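Putative outer membrane protein (LpxR) (Salmonella typhimurium, PDB 3FID) deacylates lipid A in the bacterial outer membrane and binds zinc ions. Local coordinates at residues A56-S61 / S203-I208; L87-L92 / L97-G102; G106-D111 / K230-Q235; P153-D156 / N161-F164; N273-E278 / D283-I288. One frame throughout, in Å; residues are numbered along the deposited sequence.

Contact 1: residues A56-S61 / S203-I208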
# COMPACT_ATOMS: atom_id res chain seq x y z
N ALA A 56 8.91 -6.89 -1.72
CA ALA A 56 8.26 -6.25 -0.58
C ALA A 56 7.81 -7.26 0.47
O ALA A 56 7.61 -8.44 0.15
CB ALA A 56 7.08 -5.41 -1.07
N GLN A 57 7.67 -6.79 1.70
CA GLN A 57 7.09 -7.59 2.79
C GLN A 57 6.11 -6.71 3.56
O GLN A 57 6.46 -5.61 4.02
CB GLN A 57 8.16 -8.12 3.74
CG GLN A 57 7.61 -9.20 4.73
CD GLN A 57 8.39 -9.29 6.03
OE1 GLN A 57 8.77 -8.28 6.62
NE2 GLN A 57 8.64 -10.52 6.47
N ASP A 58 4.88 -7.18 3.68
CA ASP A 58 3.87 -6.48 4.47
C ASP A 58 3.38 -7.39 5.58
O ASP A 58 3.20 -8.58 5.36
CB ASP A 58 2.74 -6.10 3.56
CG ASP A 58 3.19 -5.10 2.52
OD1 ASP A 58 3.67 -4.02 2.96
OD2 ASP A 58 3.09 -5.43 1.33
N ILE A 59 3.20 -6.81 6.78
CA ILE A 59 2.90 -7.55 8.01
C ILE A 59 1.58 -7.00 8.57
O ILE A 59 1.39 -5.77 8.64
CB ILE A 59 4.03 -7.37 9.03
CG1 ILE A 59 5.39 -7.78 8.41
CG2 ILE A 59 3.76 -8.21 10.36
CD1 ILE A 59 6.57 -7.65 9.39
N TYR A 60 0.68 -7.93 8.93
CA TYR A 60 -0.68 -7.64 9.38
C TYR A 60 -0.86 -8.23 10.76
O TYR A 60 -0.23 -9.25 11.08
CB TYR A 60 -1.73 -8.20 8.39
CG TYR A 60 -1.54 -7.57 7.03
CD1 TYR A 60 -2.02 -6.29 6.78
CD2 TYR A 60 -0.80 -8.21 6.03
CE1 TYR A 60 -1.79 -5.65 5.54
CE2 TYR A 60 -0.57 -7.59 4.79
CZ TYR A 60 -1.07 -6.31 4.57
OH TYR A 60 -0.86 -5.66 3.36
N SER A 61 -1.70 -7.58 11.56
CA SER A 61 -1.68 -7.78 13.04
C SER A 61 -3.10 -7.67 13.61
O SER A 61 -3.93 -6.92 13.07
CB SER A 61 -0.77 -6.72 13.68
OG SER A 61 -0.73 -6.87 15.12
N SER A 203 -0.74 0.71 -5.31
CA SER A 203 -0.04 1.88 -4.81
C SER A 203 1.42 1.87 -5.30
O SER A 203 2.03 0.81 -5.48
CB SER A 203 -0.21 2.00 -3.29
OG SER A 203 0.70 1.18 -2.59
N ARG A 204 1.96 3.05 -5.59
CA ARG A 204 3.24 3.07 -6.28
C ARG A 204 4.41 2.94 -5.29
O ARG A 204 5.52 2.59 -5.70
CB ARG A 204 3.34 4.28 -7.21
CG ARG A 204 2.42 4.14 -8.49
CD ARG A 204 3.20 3.43 -9.60
NE ARG A 204 4.14 4.39 -10.17
CZ ARG A 204 5.23 4.10 -10.85
NH1 ARG A 204 5.60 2.83 -11.05
NH2 ARG A 204 5.98 5.08 -11.29
N ARG A 205 4.13 3.18 -4.00
CA ARG A 205 5.09 2.90 -2.91
C ARG A 205 6.48 3.46 -3.19
O ARG A 205 7.50 2.77 -3.04
CB ARG A 205 5.15 1.39 -2.61
CG ARG A 205 3.76 0.80 -2.27
CD ARG A 205 3.83 -0.68 -1.89
NE ARG A 205 4.47 -0.93 -0.59
CZ ARG A 205 4.40 -2.10 0.04
NH1 ARG A 205 3.73 -3.11 -0.50
NH2 ARG A 205 4.98 -2.28 1.24
N GLY A 206 6.53 4.72 -3.61
CA GLY A 206 7.82 5.37 -3.86
C GLY A 206 8.25 5.47 -5.31
O GLY A 206 9.03 6.35 -5.66
N LEU A 207 7.78 4.58 -6.17
CA LEU A 207 8.16 4.68 -7.57
C LEU A 207 7.56 5.94 -8.19
O LEU A 207 6.44 6.33 -7.87
CB LEU A 207 7.76 3.43 -8.34
CG LEU A 207 8.45 2.16 -7.82
CD1 LEU A 207 7.75 0.94 -8.39
CD2 LEU A 207 9.97 2.18 -8.13
N ILE A 208 8.34 6.56 -9.07
CA ILE A 208 7.95 7.84 -9.69
C ILE A 208 8.08 7.71 -11.21
O ILE A 208 9.09 7.22 -11.71
CB ILE A 208 8.83 9.02 -9.16
CG1 ILE A 208 8.48 9.30 -7.68
CG2 ILE A 208 8.67 10.30 -10.03
CD1 ILE A 208 9.47 10.26 -6.95

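Contact 2: residues L87-L92 / L97-G102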
# COMPACT_ATOMS: atom_id res chain seq x y z
N LEU A 87 6.69 -7.66 -11.44
CA LEU A 87 7.02 -6.78 -12.54
C LEU A 87 5.75 -6.05 -12.94
O LEU A 87 4.64 -6.60 -12.83
CB LEU A 87 7.47 -7.63 -13.73
CG LEU A 87 8.86 -8.27 -13.64
CD1 LEU A 87 8.96 -9.37 -14.71
CD2 LEU A 87 9.96 -7.21 -13.80
N GLU A 88 5.90 -4.82 -13.43
CA GLU A 88 4.74 -4.05 -13.87
C GLU A 88 5.06 -3.12 -15.04
O GLU A 88 6.10 -2.48 -15.04
CB GLU A 88 4.29 -3.18 -12.71
CG GLU A 88 2.97 -2.48 -12.89
CD GLU A 88 2.81 -1.41 -11.85
OE1 GLU A 88 3.31 -0.29 -12.07
OE2 GLU A 88 2.22 -1.71 -10.79
N TRP A 89 4.14 -3.04 -15.99
CA TRP A 89 4.18 -2.08 -17.09
C TRP A 89 3.34 -0.85 -16.69
O TRP A 89 2.22 -1.00 -16.24
CB TRP A 89 3.60 -2.77 -18.34
CG TRP A 89 3.59 -1.93 -19.56
CD1 TRP A 89 2.51 -1.34 -20.16
CD2 TRP A 89 4.72 -1.60 -20.37
NE1 TRP A 89 2.90 -0.64 -21.29
CE2 TRP A 89 4.26 -0.79 -21.44
CE3 TRP A 89 6.09 -1.90 -20.29
CZ2 TRP A 89 5.11 -0.28 -22.42
CZ3 TRP A 89 6.95 -1.38 -21.27
CH2 TRP A 89 6.45 -0.59 -22.33
N ASN A 90 3.89 0.35 -16.82
CA ASN A 90 3.19 1.61 -16.47
C ASN A 90 3.29 2.55 -17.66
O ASN A 90 4.39 2.93 -18.03
CB ASN A 90 3.86 2.25 -15.24
CG ASN A 90 3.15 3.53 -14.76
OD1 ASN A 90 2.00 3.79 -15.07
ND2 ASN A 90 3.85 4.31 -13.98
N SER A 91 2.17 2.93 -18.28
CA SER A 91 2.27 3.62 -19.56
C SER A 91 1.20 4.69 -19.79
O SER A 91 0.04 4.49 -19.47
CB SER A 91 2.20 2.60 -20.69
OG SER A 91 2.25 3.26 -21.93
N LEU A 92 1.62 5.83 -20.34
CA LEU A 92 0.67 6.78 -20.90
C LEU A 92 0.30 6.30 -22.30
O LEU A 92 1.12 6.37 -23.22
CB LEU A 92 1.26 8.20 -20.94
CG LEU A 92 1.68 8.80 -19.58
CD1 LEU A 92 2.08 10.24 -19.76
CD2 LEU A 92 0.57 8.71 -18.54
N LEU A 97 -4.99 9.16 -21.10
CA LEU A 97 -5.11 7.82 -20.51
C LEU A 97 -3.78 7.31 -19.97
O LEU A 97 -2.77 7.34 -20.67
CB LEU A 97 -5.63 6.81 -21.55
CG LEU A 97 -6.22 5.55 -20.91
CD1 LEU A 97 -7.74 5.69 -20.81
CD2 LEU A 97 -5.83 4.28 -21.62
N ARG A 98 -3.78 6.85 -18.71
CA ARG A 98 -2.68 6.05 -18.18
C ARG A 98 -3.18 4.63 -17.87
O ARG A 98 -4.29 4.45 -17.38
CB ARG A 98 -2.08 6.69 -16.92
CG ARG A 98 -1.05 5.80 -16.19
CD ARG A 98 -0.59 6.41 -14.87
NE ARG A 98 0.22 7.62 -15.03
CZ ARG A 98 1.50 7.65 -15.39
NH1 ARG A 98 2.12 8.82 -15.47
NH2 ARG A 98 2.15 6.53 -15.70
N TYR A 99 -2.38 3.61 -18.20
CA TYR A 99 -2.69 2.25 -17.74
C TYR A 99 -1.47 1.52 -17.15
O TYR A 99 -0.31 1.86 -17.43
CB TYR A 99 -3.38 1.42 -18.83
CG TYR A 99 -2.45 1.01 -19.94
CD1 TYR A 99 -1.83 -0.24 -19.93
CD2 TYR A 99 -2.17 1.89 -20.99
CE1 TYR A 99 -0.95 -0.62 -20.95
CE2 TYR A 99 -1.28 1.54 -22.01
CZ TYR A 99 -0.68 0.28 -21.98
OH TYR A 99 0.18 -0.10 -22.98
N ARG A 100 -1.77 0.51 -16.33
CA ARG A 100 -0.75 -0.30 -15.68
C ARG A 100 -1.17 -1.74 -15.70
O ARG A 100 -2.35 -2.04 -15.57
CB ARG A 100 -0.56 0.14 -14.23
CG ARG A 100 0.16 1.42 -14.09
CD ARG A 100 0.93 1.43 -12.81
NE ARG A 100 0.18 2.11 -11.80
CZ ARG A 100 0.18 1.75 -10.52
NH1 ARG A 100 0.87 0.69 -10.07
NH2 ARG A 100 -0.55 2.45 -9.70
N LEU A 101 -0.19 -2.63 -15.85
CA LEU A 101 -0.46 -4.06 -15.91
C LEU A 101 0.68 -4.74 -15.18
O LEU A 101 1.82 -4.50 -15.53
CB LEU A 101 -0.50 -4.55 -17.37
CG LEU A 101 -1.73 -4.21 -18.20
CD1 LEU A 101 -1.45 -4.50 -19.68
CD2 LEU A 101 -2.90 -5.02 -17.69
N GLY A 102 0.38 -5.57 -14.19
CA GLY A 102 1.44 -6.18 -13.40
C GLY A 102 1.13 -7.59 -12.93
O GLY A 102 -0.04 -8.00 -12.87

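Contact 3: residues G106-D111 / K230-Q235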
# COMPACT_ATOMS: atom_id res chain seq x y z
N GLY A 106 4.07 -14.51 -4.87
CA GLY A 106 4.37 -14.39 -3.47
C GLY A 106 3.76 -15.46 -2.61
O GLY A 106 3.20 -16.48 -3.10
N VAL A 107 3.85 -15.21 -1.31
CA VAL A 107 3.34 -16.12 -0.27
C VAL A 107 2.74 -15.32 0.89
O VAL A 107 3.26 -14.26 1.26
CB VAL A 107 4.42 -17.13 0.25
CG1 VAL A 107 5.70 -16.42 0.77
CG2 VAL A 107 3.80 -18.12 1.31
N ILE A 108 1.62 -15.82 1.41
CA ILE A 108 1.11 -15.38 2.72
C ILE A 108 1.18 -16.62 3.61
O ILE A 108 0.68 -17.68 3.22
CB ILE A 108 -0.36 -14.90 2.62
CG1 ILE A 108 -0.45 -13.64 1.73
CG2 ILE A 108 -0.92 -14.61 4.00
CD1 ILE A 108 -1.88 -13.29 1.26
N GLY A 109 1.79 -16.48 4.77
CA GLY A 109 1.99 -17.62 5.67
C GLY A 109 3.30 -17.47 6.41
O GLY A 109 3.98 -16.45 6.26
N PRO A 110 3.66 -18.46 7.25
CA PRO A 110 4.96 -18.39 7.95
C PRO A 110 6.18 -18.15 7.01
O PRO A 110 7.12 -17.47 7.38
CB PRO A 110 5.05 -19.77 8.61
CG PRO A 110 3.66 -20.15 8.84
CD PRO A 110 2.88 -19.65 7.65
N ASP A 111 6.13 -18.69 5.79
CA ASP A 111 7.21 -18.53 4.79
C ASP A 111 7.44 -17.06 4.38
O ASP A 111 8.51 -16.73 3.87
CB ASP A 111 6.94 -19.38 3.55
CG ASP A 111 7.06 -20.88 3.84
OD1 ASP A 111 7.25 -21.24 5.03
OD2 ASP A 111 6.92 -21.68 2.87
N LYS A 230 -11.68 -11.73 -2.57
CA LYS A 230 -10.75 -12.53 -1.75
C LYS A 230 -9.79 -11.65 -0.97
O LYS A 230 -9.30 -10.65 -1.47
CB LYS A 230 -9.86 -13.44 -2.62
CG LYS A 230 -10.59 -14.49 -3.44
CD LYS A 230 -9.54 -15.47 -4.04
CE LYS A 230 -10.17 -16.52 -4.94
NZ LYS A 230 -9.98 -16.22 -6.39
N ASN A 231 -9.48 -12.09 0.25
CA ASN A 231 -8.34 -11.52 0.98
C ASN A 231 -7.86 -12.65 1.90
O ASN A 231 -8.43 -12.85 2.97
CB ASN A 231 -8.78 -10.31 1.79
CG ASN A 231 -7.64 -9.68 2.55
OD1 ASN A 231 -6.63 -10.31 2.83
ND2 ASN A 231 -7.80 -8.41 2.89
N TYR A 232 -6.84 -13.38 1.45
CA TYR A 232 -6.30 -14.53 2.20
C TYR A 232 -5.75 -14.18 3.59
O TYR A 232 -5.80 -15.00 4.50
CB TYR A 232 -5.25 -15.27 1.34
CG TYR A 232 -4.76 -16.55 1.98
CD1 TYR A 232 -3.52 -16.60 2.61
CD2 TYR A 232 -5.58 -17.70 2.01
CE1 TYR A 232 -3.05 -17.78 3.22
CE2 TYR A 232 -5.13 -18.89 2.62
CZ TYR A 232 -3.88 -18.91 3.24
OH TYR A 232 -3.42 -20.06 3.84
N THR A 233 -5.24 -12.95 3.78
CA THR A 233 -4.83 -12.52 5.13
C THR A 233 -5.99 -12.61 6.15
O THR A 233 -5.75 -12.76 7.34
CB THR A 233 -4.17 -11.09 5.20
OG1 THR A 233 -5.19 -10.07 5.08
CG2 THR A 233 -3.08 -10.89 4.11
N LEU A 234 -7.23 -12.52 5.65
CA LEU A 234 -8.44 -12.54 6.49
C LEU A 234 -9.18 -13.88 6.43
O LEU A 234 -9.78 -14.31 7.42
CB LEU A 234 -9.40 -11.42 6.08
CG LEU A 234 -8.89 -9.98 6.32
CD1 LEU A 234 -9.97 -8.95 5.91
CD2 LEU A 234 -8.40 -9.79 7.79
N GLN A 235 -9.12 -14.52 5.27
CA GLN A 235 -9.92 -15.75 5.00
C GLN A 235 -9.13 -17.05 5.18
O GLN A 235 -9.72 -18.12 5.19
CB GLN A 235 -10.49 -15.70 3.60
CG GLN A 235 -11.48 -14.54 3.40
CD GLN A 235 -11.90 -14.38 1.97
OE1 GLN A 235 -11.07 -14.37 1.06
NE2 GLN A 235 -13.19 -14.24 1.76

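Contact 4: residues P153-D156 / N161-F164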
# COMPACT_ATOMS: atom_id res chain seq x y z
N PRO A 153 -7.45 14.06 -17.24
CA PRO A 153 -7.61 15.48 -17.55
C PRO A 153 -6.88 16.36 -16.52
O PRO A 153 -6.98 16.15 -15.30
CB PRO A 153 -9.13 15.70 -17.46
CG PRO A 153 -9.61 14.62 -16.46
CD PRO A 153 -8.73 13.43 -16.84
N ALA A 154 -6.13 17.32 -17.03
CA ALA A 154 -5.35 18.21 -16.19
C ALA A 154 -5.17 19.47 -16.99
O ALA A 154 -5.26 19.44 -18.23
CB ALA A 154 -3.98 17.59 -15.88
N ILE A 155 -4.93 20.57 -16.29
CA ILE A 155 -4.67 21.83 -16.97
C ILE A 155 -3.46 22.48 -16.33
O ILE A 155 -3.19 22.25 -15.16
CB ILE A 155 -5.90 22.76 -16.99
CG1 ILE A 155 -5.62 23.91 -18.00
CG2 ILE A 155 -6.22 23.28 -15.58
CD1 ILE A 155 -6.80 24.32 -18.84
N ASP A 156 -2.74 23.29 -17.11
CA ASP A 156 -1.55 23.95 -16.61
C ASP A 156 -1.88 25.40 -16.35
O ASP A 156 -2.48 26.07 -17.21
CB ASP A 156 -0.40 23.87 -17.63
CG ASP A 156 0.19 22.47 -17.74
OD1 ASP A 156 0.41 21.76 -16.71
OD2 ASP A 156 0.49 22.08 -18.88
N ASN A 161 0.58 22.29 -12.71
CA ASN A 161 -0.36 21.37 -13.32
C ASN A 161 -1.36 20.88 -12.26
O ASN A 161 -0.94 20.48 -11.17
CB ASN A 161 0.43 20.21 -13.94
CG ASN A 161 -0.45 19.19 -14.64
OD1 ASN A 161 -0.90 18.21 -14.02
ND2 ASN A 161 -0.69 19.40 -15.94
N VAL A 162 -2.66 20.92 -12.57
CA VAL A 162 -3.71 20.47 -11.64
C VAL A 162 -4.59 19.48 -12.37
O VAL A 162 -4.96 19.75 -13.51
CB VAL A 162 -4.56 21.64 -11.01
CG1 VAL A 162 -3.68 22.79 -10.59
CG2 VAL A 162 -5.61 22.17 -12.00
N GLY A 163 -4.87 18.32 -11.77
CA GLY A 163 -5.56 17.26 -12.48
C GLY A 163 -6.57 16.48 -11.65
O GLY A 163 -6.55 16.55 -10.43
N PHE A 164 -7.44 15.76 -12.34
CA PHE A 164 -8.50 14.93 -11.74
C PHE A 164 -8.32 13.57 -12.38
O PHE A 164 -8.29 13.46 -13.61
CB PHE A 164 -9.88 15.51 -12.07
CG PHE A 164 -11.05 14.61 -11.73
CD1 PHE A 164 -11.30 14.22 -10.41
CD2 PHE A 164 -11.93 14.18 -12.75
CE1 PHE A 164 -12.39 13.40 -10.10
CE2 PHE A 164 -13.02 13.36 -12.46
CZ PHE A 164 -13.25 12.97 -11.12
O HOH W 1 -2.07 19.06 -18.79

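Contact 5: residues N273-E278 / D283-I288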
# COMPACT_ATOMS: atom_id res chain seq x y z
N ASN A 273 -2.67 7.55 5.16
CA ASN A 273 -3.61 6.61 4.58
C ASN A 273 -4.64 6.09 5.56
O ASN A 273 -4.34 5.98 6.72
CB ASN A 273 -2.84 5.44 3.96
CG ASN A 273 -1.70 5.92 3.08
OD1 ASN A 273 -1.89 6.79 2.24
ND2 ASN A 273 -0.51 5.35 3.29
N LYS A 274 -5.85 5.82 5.06
CA LYS A 274 -6.86 5.14 5.88
C LYS A 274 -7.55 4.06 5.07
O LYS A 274 -7.97 4.29 3.93
CB LYS A 274 -7.91 6.11 6.44
CG LYS A 274 -8.86 5.42 7.47
CD LYS A 274 -9.97 6.33 7.94
CE LYS A 274 -11.21 6.16 7.04
NZ LYS A 274 -12.43 6.68 7.74
N VAL A 275 -7.71 2.88 5.67
CA VAL A 275 -8.48 1.83 5.04
C VAL A 275 -9.71 1.58 5.93
O VAL A 275 -9.56 1.42 7.15
CB VAL A 275 -7.61 0.56 4.86
CG1 VAL A 275 -8.44 -0.63 4.35
CG2 VAL A 275 -6.40 0.85 3.86
N THR A 276 -10.91 1.58 5.35
CA THR A 276 -12.11 1.31 6.15
C THR A 276 -12.20 -0.16 6.57
O THR A 276 -11.57 -1.02 5.97
CB THR A 276 -13.43 1.81 5.50
OG1 THR A 276 -13.75 1.04 4.34
CG2 THR A 276 -13.31 3.31 5.15
N SER A 277 -12.94 -0.43 7.64
CA SER A 277 -13.04 -1.77 8.20
C SER A 277 -13.05 -2.89 7.14
O SER A 277 -13.96 -2.98 6.31
CB SER A 277 -14.30 -1.89 9.07
OG SER A 277 -14.29 -3.14 9.74
N GLU A 278 -12.08 -3.78 7.22
CA GLU A 278 -12.04 -4.93 6.28
C GLU A 278 -12.82 -6.19 6.70
O GLU A 278 -12.90 -7.17 5.95
CB GLU A 278 -10.58 -5.29 6.00
CG GLU A 278 -9.88 -4.13 5.28
CD GLU A 278 -8.50 -4.54 4.79
OE1 GLU A 278 -7.61 -4.67 5.63
OE2 GLU A 278 -8.32 -4.73 3.57
N ASP A 283 -12.50 -2.36 12.43
CA ASP A 283 -12.84 -0.96 12.23
C ASP A 283 -11.81 -0.35 11.31
O ASP A 283 -10.84 -1.06 10.93
CB ASP A 283 -12.93 -0.19 13.54
CG ASP A 283 -14.03 0.87 13.51
OD1 ASP A 283 -14.34 1.44 12.41
OD2 ASP A 283 -14.60 1.14 14.60
N ASP A 284 -12.02 0.91 10.93
CA ASP A 284 -11.10 1.61 10.01
C ASP A 284 -9.77 1.73 10.70
O ASP A 284 -9.71 1.88 11.94
CB ASP A 284 -11.61 3.03 9.68
CG ASP A 284 -13.01 3.06 9.09
OD1 ASP A 284 -13.42 4.18 8.73
OD2 ASP A 284 -13.71 2.02 8.96
N TYR A 285 -8.68 1.70 9.90
CA TYR A 285 -7.36 1.87 10.44
C TYR A 285 -6.52 2.82 9.59
O TYR A 285 -6.71 2.90 8.38
CB TYR A 285 -6.65 0.52 10.62
CG TYR A 285 -6.41 -0.26 9.34
CD1 TYR A 285 -7.35 -1.18 8.88
CD2 TYR A 285 -5.20 -0.13 8.62
CE1 TYR A 285 -7.13 -1.94 7.73
CE2 TYR A 285 -4.96 -0.90 7.44
CZ TYR A 285 -5.93 -1.80 7.01
OH TYR A 285 -5.77 -2.59 5.88
N SER A 286 -5.64 3.55 10.25
CA SER A 286 -4.78 4.55 9.57
C SER A 286 -3.29 4.19 9.71
O SER A 286 -2.83 3.59 10.70
CB SER A 286 -5.03 5.96 10.12
OG SER A 286 -4.76 6.00 11.52
N TYR A 287 -2.52 4.60 8.71
CA TYR A 287 -1.09 4.37 8.71
C TYR A 287 -0.44 5.36 7.76
O TYR A 287 -1.14 6.07 7.00
CB TYR A 287 -0.77 2.92 8.29
CG TYR A 287 -1.19 2.55 6.86
CD1 TYR A 287 -2.49 2.15 6.57
CD2 TYR A 287 -0.27 2.61 5.83
CE1 TYR A 287 -2.85 1.81 5.24
CE2 TYR A 287 -0.62 2.29 4.51
CZ TYR A 287 -1.89 1.89 4.23
OH TYR A 287 -2.14 1.58 2.92
N ILE A 288 0.88 5.40 7.78
CA ILE A 288 1.61 6.22 6.81
C ILE A 288 2.57 5.37 6.01
O ILE A 288 2.92 4.27 6.41
CB ILE A 288 2.42 7.34 7.47
CG1 ILE A 288 3.51 6.76 8.40
CG2 ILE A 288 1.48 8.31 8.22
CD1 ILE A 288 4.61 7.75 8.75
O HOH W 2 -10.18 -3.59 9.68

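Contact 1: residues A56-S61 / S203-I208
The guanidinium of R205 meets the carboxylate of D58 along its edge, while A56 CB lies over one of its faces, 4.1 Å from NH1. This is a bidentate, end-on salt bridge inside the β-barrel, joining strand 49-60 to the loop that follows helix 191-194. NH1 donates to D58 OD2 at 3.0 Å and NH2 to D58 OD1 at 2.8 Å, each nitrogen using the syn lone pair of its own oxygen. The grip is not quite flat: the two planes are turned 29° apart, and OD2 stays closer to the guanidinium plane than OD1 does. R205 arrives from a type I' turn running from R204 to L207, and a bend at chi3 (70°) in an otherwise extended chain sets its head end-on against D58. Both carboxylate oxygens have second partners, OD1 at the hydroxyl of Y33 and OD2 at NE2 of H84. H84 is itself a ligand of a zinc ion together with H54 and D104, so D58 acts as a second-shell residue that would orient this imidazole, and R205 backs D58 in turn. Of the two charged bonds, NH1 to OD2 is the straighter, at 160° about its hydrogen.

Contact 2: residues L87-L92 / L97-G102
S91 CB sits over the face of the Y99 ring, 4.2 Å from its centroid, in a CH-π contact across the β-hairpin of strands 80-94 and 97-108, two neighbouring staves of the barrel. W89 with L101 and S91 with Y99 exchange backbone hydrogen bonds in both directions. Y99 leans over to segment 87-92 because its CG stands between the backbone N and the carbonyl carbon (chi1 72°). The same torsion brings its hydroxyl to W89, whose indole NE1 donates to Y99 OH at 3.2 Å; the two ring systems are inclined to each other, with W89 CD1 3.6 Å from Y99 CE1. This side of the hairpin, with W89, Y99 and L101, looks outward, and L97 on it touches a bound detergent molecule. The side bearing E88, N90, R98 and R100 is polar instead and turns to the segment 192-209 within the barrel. There R100 NH1 reaches E88 OE2 at 2.8 Å in a salt bridge, while its NH2 is held by the carbonyls of L202 and N197. A bend at chi3 brings the R98 guanidinium beneath L92 CD2, which lies over its centre, 3.4 Å from NH1. S195 and H209 bind the same head group, and D196 takes the amide nitrogen of N90. R98 NH2 donates to N90 OD1 at 2.8 Å, approaching from above the amide plane, with a C=O...N angle of only 102°.

Contact 3: residues G106-D111 / K230-Q235
I108 touches the aromatic ring of Y232 from its very first side-chain atom: CB is 3.6 Å from Y232 CD1. The CG2 branch, directed anti to the backbone N, lies at the rim of the ring and close to its plane, also 3.6 Å from CD1, so the tyrosine presents its edge to the methyl group. The other branch runs out from CG1 in an extended course (chi2 165°) to CD1, which touches both Y232 CB and T233 CG2, 3.9 Å from each. Through these few carbons the end of barrel strand 97-108 is packed against the single helical turn 232-235 that follows the short strand 230-231; F82 and F176 of other barrel strands also border I108. The turn is fixed by polar bonds of its own. N231 occupies the N-cap position, and its OD1 accepts from T233 OG1 at 2.7 Å, which leaves the methyl of T233 to meet I108. The carbonyl O of N231 takes two donors, L234 N and Q235 N. Q235 folds back to receive N231 N on OE1 at 2.9 Å, from well above its amide plane. Y232, with CG anti to its backbone N (chi1 -174°), carries its hydroxyl past I108 to the carbonyl of E138.

Contact 4: residues P153-D156 / N161-F164
A154 and G163 make the tight part, their CA atoms only 3.8 Å apart in a non-hydrogen-bonded antiparallel pair. With no side chain on G163, A154 CB can settle directly against its CA, and A154 CA comes within 3.1 Å of V162 O in a CA-H...O contact. Backbone bonds flank this spot: I155 and V162 exchange N-H and carbonyl in both directions, and F164 N donates to P153 O at 3.0 Å. The segments belong to a β-hairpin of the barrel wall, strands 140-157 and 160-173, close to a short connecting turn; a turn so short, at the same barrel end as the chain termini, is consistent with the periplasmic side of an outer membrane protein. On the surface the packing is looser. I155 and V162 point the same way and touch only through their CG2 methyls, 3.8 Å apart, while P153 CG stands 4.4 Å from F164 CD2, whose ring heads away toward a bound detergent. Towards the turn, N161 ND2 donates to D156 OD1 at 2.7 Å and a straight 163°. The donor lies above the carboxylate plane, 45° out of it, although the oxygen falls in the plane of the amide. N161 OD1 is taken by N194 ND2. A water bridges N161 ND2 and A154 O, weakly at both ends.

Contact 5: residues N273-E278 / D283-I288
N273 and Y287 pair through their backbones, N273 N donating to Y287 O at 2.8 Å and receiving Y287 N in return; V275 and Y285 repeat the exchange two residues on. Aliphatic-to-aromatic packing lies on the same side of the strands. N273 CB rests over the Y287 ring, 3.8 Å from its centroid, and V275 CB over the Y285 ring at 4.0 Å, while V275 CG2 meets the edge of Y287. In both tyrosines CG is wedged between the two backbone branches (chi1 63° in each), which swings their rings across the neighbouring strand. Together the segments form the last β-hairpin of the barrel, strands 266-275 and 285-295, and Y287 meets Y33 edge-to-face near D10, a zinc ligand. Charged and polar bonds secure the end where the strands give way to loop. D284 divides its oxygens: OD1 takes K274 NZ at 2.9 Å in a salt bridge, on the anti side, and OD2 takes S277 N at 2.9 Å from above the carboxylate plane. Y285 OH donates to E278 OE1 at 2.8 Å, and R77 binds the same oxygen in a salt bridge. A water joins the loop ends, accepting from E278 N and donating to D283 O.

Contacts 1 and 3 are buried and small, each joining a barrel strand to a distant part of the chain; yet one is a charged pair beside a zinc site and the other is carbon against carbon. Contacts 2, 4 and 5 are hairpins sharing antiparallel backbone bonding: contacts 2 and 5, partly buried, add salt bridges and ring packing, whereas contact 4, on the surface, has small apolar touches, one amide-to-carboxylate hydrogen bond and a weakly held water. Contacts 2 and 3 use strand 97-108 at different heights. R204 of contact 1 packs on N90 and R100 of contact 2, Y60 touches T233 of contact 3, and L234 there reaches E278 of contact 5.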